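Local atomic coordinates of tyrosyl-tRNA synthetase (Pyrococcus horikoshii, PDB entry 2CYC), a protein that probably catalyses the attachment of L-tyrosine to its cognate tRNA, activating the amino acid with ATP as tyrosyl-adenylate before transferring it to the acceptor end. Residues A[226-240]-A[278-292]. Numbering follows the deposited sequence.
Sequences LLGLQEPPKWPIESE and FCPAREVRYNPVLDW
Next to the KMSKS region of this class I synthetase, the loop between strand 214-223 and helix 240-250 packs against the loop 278-287 and the first turn of helix 288-297, where Leu227 meets Asp291 and Trp292. Leu227 N donates to Asp291 OD1 at 3.0 Å, on the anti side of the carboxylate but tilted about 31° out of its plane. Asp291 OD2 is hydrogen-bonded to His224 NE2. Leu227 O accepts from Trp292 NE1 at 2.8 Å, in the carbonyl plane and near the indole plane. Leu229 CD2 lies over one indole face, 3.7 Å from the centroid of the six-membered ring. Replacing Trp292 with an alanine would probably leave Leu227 O without this donor and open a gap beside Leu229.

Phe278 N donates to Leu229 O at 2.8 Å. With CG anti to the backbone N (chi1 -178°), the Phe278 ring reaches out between Pro232 and Trp235. Pro232 CD sits over the centre of one face, 3.6 Å from the ring centroid. The ring edge points at the face of Trp235 in a T-shaped pair, with planes at 74°. Tyr286 is wedged between Leu227 CD1, over its ring face, Pro232 CG and Ile237 CD1. One water donates to Gly228 O and Gln230 O and accepts from Tyr286 OH. At the far end, Arg285 NH2 makes a weak salt bridge with the poorly ordered Glu240 (OE1, 3.3 Å), and Phe243 makes a cation-pi contact with Arg285.

Gln230 OE1 is hydrogen-bonded to Ser255 OG of the KMSKS motif, and Leu226 pairs with Met252 through the backbone. The contact thus ties helix 288-297 to the KMSKS loop, a class I signature that probably binds ATP here.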
loop_
_atom_site.group_PDB
_atom_site.type_symbol
_atom_site.label_atom_id
_atom_site.label_comp_id
_atom_site.label_asym_id
_atom_site.label_seq_id
_atom_site.Cartn_x
_atom_site.Cartn_y
_atom_site.Cartn_z
ATOM N N LEU A 226 -24.196 -19.029 -2.493
ATOM C CA LEU A 226 -24.714 -20.393 -2.419
ATOM C C LEU A 226 -23.881 -21.214 -1.427
ATOM O O LEU A 226 -22.654 -21.118 -1.397
ATOM C CB LEU A 226 -24.675 -21.070 -3.798
ATOM C CG LEU A 226 -25.589 -20.536 -4.909
ATOM C CD1 LEU A 226 -25.329 -21.334 -6.187
ATOM C CD2 LEU A 226 -27.051 -20.664 -4.497
ATOM N N LEU A 227 -24.560 -22.021 -0.623
ATOM C CA LEU A 227 -23.899 -22.877 0.359
ATOM C C LEU A 227 -23.265 -24.096 -0.286
ATOM O O LEU A 227 -23.709 -24.553 -1.342
ATOM C CB LEU A 227 -24.910 -23.371 1.394
ATOM C CG LEU A 227 -25.516 -22.331 2.329
ATOM C CD1 LEU A 227 -26.619 -22.974 3.159
ATOM C CD2 LEU A 227 -24.417 -21.737 3.218
ATOM N N GLY A 228 -22.214 -24.610 0.346
ATOM C CA GLY A 228 -21.590 -25.822 -0.145
ATOM C C GLY A 228 -22.571 -26.934 0.222
ATOM O O GLY A 228 -23.451 -26.722 1.050
ATOM N N LEU A 229 -22.427 -28.118 -0.367
ATOM C CA LEU A 229 -23.351 -29.217 -0.094
ATOM C C LEU A 229 -23.040 -30.051 1.149
ATOM O O LEU A 229 -23.836 -30.905 1.531
ATOM C CB LEU A 229 -23.418 -30.136 -1.314
ATOM C CG LEU A 229 -23.884 -29.453 -2.605
ATOM C CD1 LEU A 229 -23.728 -30.394 -3.791
ATOM C CD2 LEU A 229 -25.329 -29.005 -2.449
ATOM N N GLN A 230 -21.899 -29.792 1.786
ATOM C CA GLN A 230 -21.487 -30.553 2.967
ATOM C C GLN A 230 -22.332 -30.298 4.217
ATOM O O GLN A 230 -22.906 -29.220 4.381
ATOM C CB GLN A 230 -20.010 -30.273 3.290
ATOM C CG GLN A 230 -19.721 -28.899 3.917
ATOM C CD GLN A 230 -19.747 -27.756 2.911
ATOM O OE1 GLN A 230 -19.572 -27.963 1.704
ATOM N NE2 GLN A 230 -19.940 -26.539 3.408
ATOM N N GLU A 231 -22.405 -31.295 5.101
ATOM C CA GLU A 231 -23.172 -31.129 6.328
ATOM C C GLU A 231 -22.407 -30.181 7.242
ATOM O O GLU A 231 -21.178 -30.136 7.209
ATOM C CB GLU A 231 -23.404 -32.472 7.033
ATOM C CG GLU A 231 -22.159 -33.143 7.584
ATOM C CD GLU A 231 -22.378 -33.705 8.986
ATOM O OE1 GLU A 231 -23.395 -34.404 9.207
ATOM O OE2 GLU A 231 -21.527 -33.450 9.867
ATOM N N PRO A 232 -23.127 -29.407 8.066
ATOM C CA PRO A 232 -22.532 -28.442 8.999
ATOM C C PRO A 232 -21.586 -29.093 10.005
ATOM O O PRO A 232 -21.699 -30.282 10.295
ATOM C CB PRO A 232 -23.746 -27.832 9.696
ATOM C CG PRO A 232 -24.884 -28.098 8.745
ATOM C CD PRO A 232 -24.586 -29.467 8.242
ATOM N N PRO A 233 -20.650 -28.309 10.560
ATOM C CA PRO A 233 -19.680 -28.806 11.543
ATOM C C PRO A 233 -20.385 -29.165 12.847
ATOM O O PRO A 233 -19.857 -29.907 13.675
ATOM C CB PRO A 233 -18.736 -27.620 11.717
ATOM C CG PRO A 233 -19.683 -26.457 11.605
ATOM C CD PRO A 233 -20.529 -26.847 10.400
ATOM N N LYS A 234 -21.590 -28.630 13.010
ATOM C CA LYS A 234 -22.390 -28.860 14.203
ATOM C C LYS A 234 -23.873 -28.959 13.844
ATOM O O LYS A 234 -24.345 -28.287 12.921
ATOM C CB LYS A 234 -22.170 -27.709 15.185
ATOM C CG LYS A 234 -23.225 -27.599 16.262
ATOM C CD LYS A 234 -23.005 -26.361 17.107
ATOM C CE LYS A 234 -24.106 -26.211 18.135
ATOM N NZ LYS A 234 -23.839 -25.080 19.056
ATOM N N TRP A 235 -24.607 -29.795 14.573
ATOM C CA TRP A 235 -26.032 -29.956 14.318
ATOM C C TRP A 235 -26.737 -30.543 15.536
ATOM O O TRP A 235 -26.226 -31.464 16.170
ATOM C CB TRP A 235 -26.242 -30.852 13.095
ATOM C CG TRP A 235 -27.653 -30.858 12.594
ATOM C CD1 TRP A 235 -28.661 -31.699 12.979
ATOM C CD2 TRP A 235 -28.226 -29.957 11.638
ATOM N NE1 TRP A 235 -29.825 -31.377 12.321
ATOM C CE2 TRP A 235 -29.586 -30.312 11.491
ATOM C CE3 TRP A 235 -27.723 -28.883 10.893
ATOM C CZ2 TRP A 235 -30.451 -29.630 10.626
ATOM C CZ3 TRP A 235 -28.582 -28.204 10.033
ATOM C CH2 TRP A 235 -29.931 -28.581 9.908
ATOM N N PRO A 236 -27.920 -30.009 15.886
ATOM C CA PRO A 236 -28.616 -28.908 15.215
ATOM C C PRO A 236 -27.963 -27.556 15.469
ATOM O O PRO A 236 -27.199 -27.396 16.419
ATOM C CB PRO A 236 -30.009 -28.976 15.818
ATOM C CG PRO A 236 -29.710 -29.369 17.233
ATOM C CD PRO A 236 -28.706 -30.487 17.038
ATOM N N ILE A 237 -28.269 -26.591 14.609
ATOM C CA ILE A 237 -27.735 -25.243 14.751
ATOM C C ILE A 237 -28.686 -24.506 15.687
ATOM O O ILE A 237 -29.879 -24.399 15.412
ATOM C CB ILE A 237 -27.666 -24.522 13.383
ATOM C CG1 ILE A 237 -26.745 -25.303 12.441
ATOM C CG2 ILE A 237 -27.162 -23.097 13.565
ATOM C CD1 ILE A 237 -26.616 -24.712 11.052
ATOM N N GLU A 238 -28.150 -24.005 16.795
ATOM C CA GLU A 238 -28.950 -23.313 17.802
ATOM C C GLU A 238 -29.300 -21.846 17.529
ATOM O O GLU A 238 -30.300 -21.556 16.869
ATOM C CB GLU A 238 -28.261 -23.456 19.165
ATOM C CG GLU A 238 -28.336 -24.880 19.729
ATOM C CD GLU A 238 -27.231 -25.195 20.727
ATOM O OE1 GLU A 238 -26.082 -25.419 20.292
ATOM O OE2 GLU A 238 -27.508 -25.217 21.945
ATOM N N SER A 239 -28.483 -20.925 18.034
ATOM C CA SER A 239 -28.732 -19.491 17.864
ATOM C C SER A 239 -28.754 -18.986 16.420
ATOM O O SER A 239 -28.334 -19.677 15.488
ATOM C CB SER A 239 -27.692 -18.685 18.643
ATOM O OG SER A 239 -26.398 -18.864 18.095
ATOM N N GLU A 240 -29.247 -17.762 16.256
ATOM C CA GLU A 240 -29.329 -17.119 14.952
ATOM C C GLU A 240 -27.940 -16.627 14.562
ATOM O O GLU A 240 -27.562 -16.663 13.393
ATOM C CB GLU A 240 -30.293 -15.936 15.010
ATOM C CG GLU A 240 -30.659 -15.360 13.657
ATOM C CD GLU A 240 -31.321 -16.387 12.756
ATOM O OE1 GLU A 240 -32.136 -17.188 13.265
ATOM O OE2 GLU A 240 -31.039 -16.386 11.539
ATOM N N PHE A 278 -26.095 -32.555 1.879
ATOM C CA PHE A 278 -26.821 -32.455 3.142
ATOM C C PHE A 278 -28.201 -31.906 2.778
ATOM O O PHE A 278 -28.309 -30.876 2.105
ATOM C CB PHE A 278 -26.095 -31.491 4.086
ATOM C CG PHE A 278 -26.735 -31.359 5.448
ATOM C CD1 PHE A 278 -26.666 -32.400 6.373
ATOM C CD2 PHE A 278 -27.379 -30.183 5.821
ATOM C CE1 PHE A 278 -27.220 -32.265 7.648
ATOM C CE2 PHE A 278 -27.937 -30.038 7.093
ATOM C CZ PHE A 278 -27.855 -31.080 8.009
ATOM N N CYS A 279 -29.250 -32.593 3.222
ATOM C CA CYS A 279 -30.621 -32.189 2.923
ATOM C C CYS A 279 -31.575 -32.981 3.818
ATOM O O CYS A 279 -32.273 -33.891 3.351
ATOM C CB CYS A 279 -30.917 -32.477 1.449
ATOM S SG CYS A 279 -32.561 -32.007 0.852
ATOM N N PRO A 280 -31.608 -32.647 5.121
ATOM C CA PRO A 280 -32.468 -33.316 6.106
ATOM C C PRO A 280 -33.931 -33.182 5.755
ATOM O O PRO A 280 -34.395 -32.102 5.385
ATOM C CB PRO A 280 -32.145 -32.592 7.415
ATOM C CG PRO A 280 -30.769 -32.063 7.192
ATOM C CD PRO A 280 -30.815 -31.586 5.760
ATOM N N ALA A 281 -34.661 -34.281 5.880
ATOM C CA ALA A 281 -36.083 -34.273 5.580
ATOM C C ALA A 281 -36.780 -33.188 6.403
ATOM O O ALA A 281 -36.526 -33.045 7.605
ATOM C CB ALA A 281 -36.690 -35.650 5.888
ATOM N N ARG A 282 -37.649 -32.428 5.740
ATOM C CA ARG A 282 -38.424 -31.345 6.355
ATOM C C ARG A 282 -37.624 -30.149 6.866
ATOM O O ARG A 282 -38.210 -29.155 7.292
ATOM C CB ARG A 282 -39.289 -31.885 7.500
ATOM C CG ARG A 282 -40.214 -33.011 7.094
ATOM C CD ARG A 282 -41.293 -33.240 8.137
ATOM N NE ARG A 282 -42.184 -34.324 7.743
ATOM C CZ ARG A 282 -43.332 -34.615 8.348
ATOM N NH1 ARG A 282 -43.739 -33.895 9.387
ATOM N NH2 ARG A 282 -44.069 -35.632 7.917
ATOM N N GLU A 283 -36.298 -30.233 6.832
ATOM C CA GLU A 283 -35.470 -29.121 7.297
ATOM C C GLU A 283 -35.467 -28.010 6.247
ATOM O O GLU A 283 -35.094 -28.242 5.095
ATOM C CB GLU A 283 -34.041 -29.606 7.559
ATOM C CG GLU A 283 -33.046 -28.524 7.985
ATOM C CD GLU A 283 -33.485 -27.735 9.213
ATOM O OE1 GLU A 283 -34.064 -28.328 10.145
ATOM O OE2 GLU A 283 -33.233 -26.513 9.253
ATOM N N VAL A 284 -35.897 -26.813 6.637
ATOM C CA VAL A 284 -35.933 -25.683 5.713
ATOM C C VAL A 284 -35.119 -24.481 6.176
ATOM O O VAL A 284 -35.003 -23.507 5.442
ATOM C CB VAL A 284 -37.380 -25.200 5.440
ATOM C CG1 VAL A 284 -38.188 -26.309 4.780
ATOM C CG2 VAL A 284 -38.034 -24.742 6.742
ATOM N N ARG A 285 -34.563 -24.546 7.383
ATOM C CA ARG A 285 -33.749 -23.449 7.919
ATOM C C ARG A 285 -32.327 -23.499 7.337
ATOM O O ARG A 285 -31.814 -22.501 6.830
ATOM C CB ARG A 285 -33.686 -23.545 9.444
ATOM C CG ARG A 285 -32.690 -22.602 10.106
ATOM C CD ARG A 285 -32.417 -23.052 11.541
ATOM N NE ARG A 285 -31.397 -22.257 12.223
ATOM C CZ ARG A 285 -31.551 -20.987 12.582
ATOM N NH1 ARG A 285 -30.565 -20.351 13.201
ATOM N NH2 ARG A 285 -32.690 -20.352 12.324
ATOM N N TYR A 286 -31.688 -24.661 7.432
ATOM C CA TYR A 286 -30.349 -24.838 6.886
ATOM C C TYR A 286 -30.427 -26.072 5.995
ATOM O O TYR A 286 -30.471 -27.208 6.475
ATOM C CB TYR A 286 -29.308 -25.031 7.995
ATOM C CG TYR A 286 -27.911 -25.078 7.435
ATOM C CD1 TYR A 286 -27.441 -26.222 6.796
ATOM C CD2 TYR A 286 -27.090 -23.951 7.453
ATOM C CE1 TYR A 286 -26.200 -26.247 6.180
ATOM C CE2 TYR A 286 -25.836 -23.964 6.836
ATOM C CZ TYR A 286 -25.402 -25.117 6.201
ATOM O OH TYR A 286 -24.182 -25.147 5.568
ATOM N N ASN A 287 -30.435 -25.836 4.691
ATOM C CA ASN A 287 -30.526 -26.910 3.720
ATOM C C ASN A 287 -29.863 -26.460 2.419
ATOM O O ASN A 287 -30.450 -25.708 1.638
ATOM C CB ASN A 287 -32.015 -27.213 3.503
ATOM C CG ASN A 287 -32.259 -28.456 2.673
ATOM O OD1 ASN A 287 -33.224 -29.193 2.916
ATOM N ND2 ASN A 287 -31.410 -28.690 1.682
ATOM N N PRO A 288 -28.624 -26.911 2.177
ATOM C CA PRO A 288 -27.901 -26.534 0.960
ATOM C C PRO A 288 -28.682 -26.823 -0.319
ATOM O O PRO A 288 -28.656 -26.035 -1.269
ATOM C CB PRO A 288 -26.617 -27.350 1.059
ATOM C CG PRO A 288 -26.401 -27.424 2.555
ATOM C CD PRO A 288 -27.779 -27.735 3.061
ATOM N N VAL A 289 -29.388 -27.948 -0.340
ATOM C CA VAL A 289 -30.145 -28.297 -1.522
ATOM C C VAL A 289 -31.281 -27.316 -1.790
ATOM O O VAL A 289 -31.459 -26.879 -2.931
ATOM C CB VAL A 289 -30.712 -29.730 -1.440
ATOM C CG1 VAL A 289 -31.552 -30.014 -2.680
ATOM C CG2 VAL A 289 -29.568 -30.741 -1.334
ATOM N N LEU A 290 -32.053 -26.973 -0.759
ATOM C CA LEU A 290 -33.155 -26.029 -0.948
ATOM C C LEU A 290 -32.576 -24.659 -1.321
ATOM O O LEU A 290 -33.203 -23.894 -2.054
ATOM C CB LEU A 290 -34.010 -25.903 0.328
ATOM C CG LEU A 290 -34.959 -27.051 0.711
ATOM C CD1 LEU A 290 -35.621 -26.725 2.055
ATOM C CD2 LEU A 290 -36.028 -27.244 -0.377
ATOM N N ASP A 291 -31.384 -24.364 -0.806
ATOM C CA ASP A 291 -30.693 -23.106 -1.083
ATOM C C ASP A 291 -30.475 -22.996 -2.600
ATOM O O ASP A 291 -30.742 -21.959 -3.207
ATOM C CB ASP A 291 -29.349 -23.095 -0.340
ATOM C CG ASP A 291 -28.624 -21.752 -0.434
ATOM O OD1 ASP A 291 -27.482 -21.721 -0.936
ATOM O OD2 ASP A 291 -29.188 -20.729 0.003
ATOM N N TRP A 292 -30.009 -24.085 -3.207
ATOM C CA TRP A 292 -29.764 -24.129 -4.644
ATOM C C TRP A 292 -31.079 -24.097 -5.427
ATOM O O TRP A 292 -31.168 -23.481 -6.501
ATOM C CB TRP A 292 -28.967 -25.393 -5.000
ATOM C CG TRP A 292 -27.520 -25.356 -4.559
ATOM C CD1 TRP A 292 -26.995 -24.620 -3.531
ATOM C CD2 TRP A 292 -26.427 -26.126 -5.097
ATOM N NE1 TRP A 292 -25.650 -24.883 -3.396
ATOM C CE2 TRP A 292 -25.274 -25.801 -4.341
ATOM C CE3 TRP A 292 -26.311 -27.058 -6.140
ATOM C CZ2 TRP A 292 -24.014 -26.374 -4.598
ATOM C CZ3 TRP A 292 -25.054 -27.633 -6.396
ATOM C CH2 TRP A 292 -23.925 -27.284 -5.626
HETATM O O HOH W 1 -23.466 -26.753 3.784
#